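Leucine aminopeptidase (Parabacteroides distasonis, PDB 3TC8) probably acts as a zinc-dependent exopeptidase of the M28 family, removing amino-terminal residues from peptides. Local coordinates at residues G133-L136 with E137-R140; A220-V223 with E224-S228. All blocks are in the same frame, centred on the assembly; numbering follows the deposited sequence.

Contact 1 (G133-L136 with E137-R140); sequences GALL and EIAR
The guanidinium group of Arg140, carried on a residue whose backbone N bonds to Leu136 O one turn earlier, turns its edge to the carboxylate of Glu137, with Glu137 CD in the guanidinium plane. Two nitrogens grip the acid side-on: Arg140 NE reaches Glu137 OE1 at 2.8 Å with an N-H...O angle of 166°, and Arg140 NH2 reaches the syn lone pair of Glu137 OE2 at 3.0 Å. A third, weak bond runs from Arg140 NH2 to Glu137 OE1. A bend in the arginine chain at chi3 (71°) turns the group back alongside the acid, edge toward the carboxylate, and the paired bonds should hold both flat groups against rotation. Ser26 OG also bonds to OE1, while Asn23 N and Gln141 NE2 bond to OE2; so many donors would be expected to keep this buried carboxylate ionised.

On the inner side of the helix, CD2 of Leu135 meets CD1 of Ile138 at 4.1 Å, the two side chains crossing at a slant. Ile138 CG1, lying beside its own backbone N (chi1 -73°), rests 3.3 Å from Ala134 O. Ala134 O also accepts Ile138 N at 2.9 Å, and Leu135 O takes Ala139 N at 2.8 Å.

The two sides serve different neighbours. Leu135 and Ile138 pack on Leu99 of strand 96-102, whereas Leu136 leans on Tyr30 of helix 24-36 and Leu54 of helix 45-60. Regular i to i+4 bonding with an i to i+3 salt bridge marks a buried alpha-helix laid against the central sheet of the alpha/beta M28 peptidase fold.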
loop_
_atom_site.group_PDB
_atom_site.type_symbol
_atom_site.label_atom_id
_atom_site.label_comp_id
_atom_site.label_asym_id
_atom_site.label_seq_id
_atom_site.Cartn_x
_atom_site.Cartn_y
_atom_site.Cartn_z
ATOM N N GLY A 133 1.922 7.077 2.481
ATOM C CA GLY A 133 2.728 8.308 2.489
ATOM C C GLY A 133 3.595 8.433 1.248
ATOM O O GLY A 133 3.724 9.533 0.695
ATOM N N ALA A 134 4.178 7.322 0.796
ATOM C CA ALA A 134 4.925 7.317 -0.449
ATOM C C ALA A 134 4.012 7.688 -1.614
ATOM O O ALA A 134 4.377 8.489 -2.488
ATOM C CB ALA A 134 5.633 6.023 -0.683
ATOM N N LEU A 135 2.817 7.098 -1.663
ATOM C CA LEU A 135 1.884 7.409 -2.733
ATOM C C LEU A 135 1.378 8.836 -2.679
ATOM O O LEU A 135 1.151 9.437 -3.738
ATOM C CB LEU A 135 0.706 6.446 -2.745
ATOM C CG LEU A 135 1.022 5.027 -3.214
ATOM C CD1 LEU A 135 -0.223 4.156 -3.247
ATOM C CD2 LEU A 135 1.723 4.968 -4.578
ATOM N N LEU A 136 1.184 9.425 -1.505
ATOM C CA LEU A 136 0.822 10.807 -1.419
ATOM C C LEU A 136 1.896 11.691 -2.014
ATOM O O LEU A 136 1.577 12.633 -2.737
ATOM C CB LEU A 136 0.507 11.260 0.018
ATOM C CG LEU A 136 -0.821 10.745 0.597
ATOM C CD1 LEU A 136 -0.820 11.018 2.109
ATOM C CD2 LEU A 136 -2.026 11.461 -0.064
ATOM N N GLU A 137 3.154 11.416 -1.721
ATOM C CA GLU A 137 4.226 12.217 -2.291
ATOM C C GLU A 137 4.337 12.029 -3.800
ATOM O O GLU A 137 4.538 12.989 -4.553
ATOM C CB GLU A 137 5.520 11.920 -1.570
ATOM C CG GLU A 137 6.743 12.594 -2.164
ATOM C CD GLU A 137 6.661 14.109 -2.257
ATOM O OE1 GLU A 137 5.829 14.735 -1.556
ATOM O OE2 GLU A 137 7.498 14.714 -2.998
ATOM N N ILE A 138 4.155 10.801 -4.286
ATOM C CA ILE A 138 4.102 10.520 -5.721
ATOM C C ILE A 138 2.973 11.307 -6.370
ATOM O O ILE A 138 3.144 11.970 -7.386
ATOM C CB ILE A 138 3.996 9.008 -5.968
ATOM C CG1 ILE A 138 5.326 8.325 -5.670
ATOM C CG2 ILE A 138 3.511 8.692 -7.409
ATOM C CD1 ILE A 138 5.232 6.863 -5.418
ATOM N N ALA A 139 1.788 11.289 -5.737
ATOM C CA ALA A 139 0.646 11.977 -6.257
ATOM C C ALA A 139 0.860 13.502 -6.257
ATOM O O ALA A 139 0.421 14.207 -7.173
ATOM C CB ALA A 139 -0.602 11.591 -5.414
ATOM N N ARG A 140 1.549 14.018 -5.235
ATOM C CA ARG A 140 1.880 15.416 -5.202
ATOM C C ARG A 140 2.713 15.821 -6.405
ATOM O O ARG A 140 2.494 16.840 -7.067
ATOM C CB ARG A 140 2.607 15.782 -3.900
ATOM C CG ARG A 140 2.777 17.276 -3.706
ATOM C CD ARG A 140 3.386 17.644 -2.358
ATOM N NE ARG A 140 4.805 17.289 -2.278
ATOM C CZ ARG A 140 5.805 18.121 -2.451
ATOM N NH1 ARG A 140 5.635 19.427 -2.653
ATOM N NH2 ARG A 140 7.008 17.638 -2.392
#

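Contact 2 (A220-V223 with E224-S228)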
loop_
_atom_site.group_PDB
_atom_site.type_symbol
_atom_site.label_atom_id
_atom_site.label_comp_id
_atom_site.label_asym_id
_atom_site.label_seq_id
_atom_site.Cartn_x
_atom_site.Cartn_y
_atom_site.Cartn_z
ATOM N N ALA A 220 5.785 -10.642 -14.345
ATOM C CA ALA A 220 7.255 -10.632 -14.329
ATOM C C ALA A 220 7.852 -9.476 -15.101
ATOM O O ALA A 220 8.824 -8.918 -14.655
ATOM C CB ALA A 220 7.859 -11.958 -14.800
ATOM N N PRO A 221 7.289 -9.079 -16.250
ATOM C CA PRO A 221 7.898 -7.931 -16.958
ATOM C C PRO A 221 7.830 -6.658 -16.156
ATOM O O PRO A 221 8.699 -5.787 -16.284
ATOM C CB PRO A 221 7.083 -7.837 -18.253
ATOM C CG PRO A 221 6.564 -9.226 -18.472
ATOM C CD PRO A 221 6.281 -9.753 -17.092
ATOM N N ILE A 222 6.792 -6.494 -15.335
ATOM C CA ILE A 222 6.639 -5.338 -14.482
ATOM C C ILE A 222 7.661 -5.383 -13.361
ATOM O O ILE A 222 8.304 -4.378 -13.060
ATOM C CB ILE A 222 5.189 -5.192 -13.941
ATOM C CG1 ILE A 222 4.144 -5.293 -15.081
ATOM C CG2 ILE A 222 5.035 -3.907 -13.129
ATOM C CD1 ILE A 222 4.332 -4.284 -16.224
ATOM N N VAL A 223 7.806 -6.551 -12.722
ATOM C CA VAL A 223 8.855 -6.742 -11.740
ATOM C C VAL A 223 10.215 -6.346 -12.320
ATOM O O VAL A 223 10.986 -5.600 -11.720
ATOM C CB VAL A 223 8.904 -8.181 -11.159
ATOM C CG1 VAL A 223 10.072 -8.328 -10.197
ATOM C CG2 VAL A 223 7.571 -8.553 -10.488
ATOM N N GLU A 224 10.531 -6.912 -13.482
ATOM C CA GLU A 224 11.816 -6.654 -14.094
ATOM C C GLU A 224 12.029 -5.170 -14.397
ATOM O O GLU A 224 13.103 -4.637 -14.173
ATOM C CB GLU A 224 12.028 -7.527 -15.322
ATOM C CG GLU A 224 12.176 -9.012 -14.910
ATOM C CD GLU A 224 13.344 -9.253 -13.993
ATOM O OE1 GLU A 224 14.469 -8.741 -14.321
ATOM O OE2 GLU A 224 13.147 -9.954 -12.968
HETATM N N MSE A 225 11.011 -4.515 -14.924
HETATM C CA MSE A 225 11.116 -3.101 -15.229
HETATM C C MSE A 225 11.395 -2.281 -13.973
HETATM O O MSE A 225 12.267 -1.408 -13.975
HETATM C CB MSE A 225 9.808 -2.640 -15.839
HETATM C CG MSE A 225 9.630 -1.119 -16.032
HETATM SE SE MSE A 225 8.018 -0.569 -16.857
HETATM C CE MSE A 225 6.769 -1.210 -15.535
ATOM N N VAL A 226 10.670 -2.560 -12.894
ATOM C CA VAL A 226 10.852 -1.839 -11.654
ATOM C C VAL A 226 12.213 -2.115 -11.014
ATOM O O VAL A 226 12.910 -1.186 -10.606
ATOM C CB VAL A 226 9.658 -2.136 -10.664
ATOM C CG1 VAL A 226 9.931 -1.558 -9.277
ATOM C CG2 VAL A 226 8.381 -1.599 -11.262
ATOM N N TRP A 227 12.616 -3.397 -10.937
ATOM C CA TRP A 227 13.856 -3.720 -10.302
ATOM C C TRP A 227 15.041 -3.190 -11.122
ATOM O O TRP A 227 16.056 -2.777 -10.544
ATOM C CB TRP A 227 13.981 -5.257 -10.055
ATOM C CG TRP A 227 13.539 -5.694 -8.663
ATOM C CD1 TRP A 227 14.353 -6.234 -7.741
ATOM C CD2 TRP A 227 12.257 -5.507 -8.011
ATOM N NE1 TRP A 227 13.672 -6.434 -6.563
ATOM C CE2 TRP A 227 12.381 -6.014 -6.717
ATOM C CE3 TRP A 227 11.037 -5.030 -8.423
ATOM C CZ2 TRP A 227 11.337 -5.980 -5.789
ATOM C CZ3 TRP A 227 9.992 -4.972 -7.503
ATOM C CH2 TRP A 227 10.147 -5.471 -6.217
ATOM N N SER A 228 14.936 -3.195 -12.442
ATOM C CA SER A 228 15.993 -2.641 -13.281
ATOM C C SER A 228 16.090 -1.135 -13.127
ATOM O O SER A 228 17.190 -0.589 -13.055
ATOM C CB SER A 228 15.725 -2.998 -14.740
ATOM O OG SER A 228 15.993 -4.381 -14.973
#
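Backbone hydrogen bonds of the i to i+4 kind join Ala220 to Glu224 and each of the next three residues to its successor one turn on. Glu224 N reaches Ala220 O at 2.9 Å and Trp227 N reaches Val223 O at 2.9 Å. Pro221 has no N-H to give to the preceding turn, and the helix is kinked there.

Apolar contacts gather Ile222, Met225 and Val226 on one side. Ile222 and Met225, the latter present as selenomethionine, lie alongside each other and point the same way; the terminal CE of Met225 sits 4.0 Å from Ile222 CD1 and equally near Ile222 CG2. An extended methionine chain that bends only at its last torsion (chi3 63°) delivers the methyl to this place. Both residues touch Tyr195, and Val226 next to them packs on Ile263 and Val305.

The aromatic contact belongs to Trp227. Val223 CG1 lies over one face of the indole, 3.8 Å above the plane and offset toward the rim, with Trp227 CE3 its nearest ring atom at 3.9 Å. Phe239 meets the ring edge-to-face, and NE1 makes weak hydrogen bonds to Ile240 O and Phe209 O. Replacing Trp227 by an alanine would probably leave Val223 CG1 and Phe239 without their aromatic partner and open a gap beside strand 239-240.

Of the polar side chains, Glu224 bends at chi2 and forms a salt bridge with Lys211. The arrangement is that of an amphipathic helix in the alpha/beta fold of M28 peptidases: Ile222, Met225 and Val226 face strands 195-200 and 262-266 and helix 292-308, while Val223 and Trp227 face Lys211 and Trp227 also meets Phe239.

Overall arrangement
Contacts 1 and 2 are each a little over two turns of a separate helix, 125-144 and 213-233, and do not touch: their centres lie 21 Å apart and their nearest atoms about 10 Å. Both helices pack against the same mixed sheet, contact 1 on strand 96-102 and contact 2 on the neighbouring strand 195-200 and the outermost strand 262-266. Contact 1 is the deeper: its centre lies about 11 Å from that of the chain, the centre of contact 2 about 18 Å. Neither lies at the zinc site formed by Asp127, Asp160 and His281, yet Asp127 stands near the start of the helix that carries contact 1, which lies further along it.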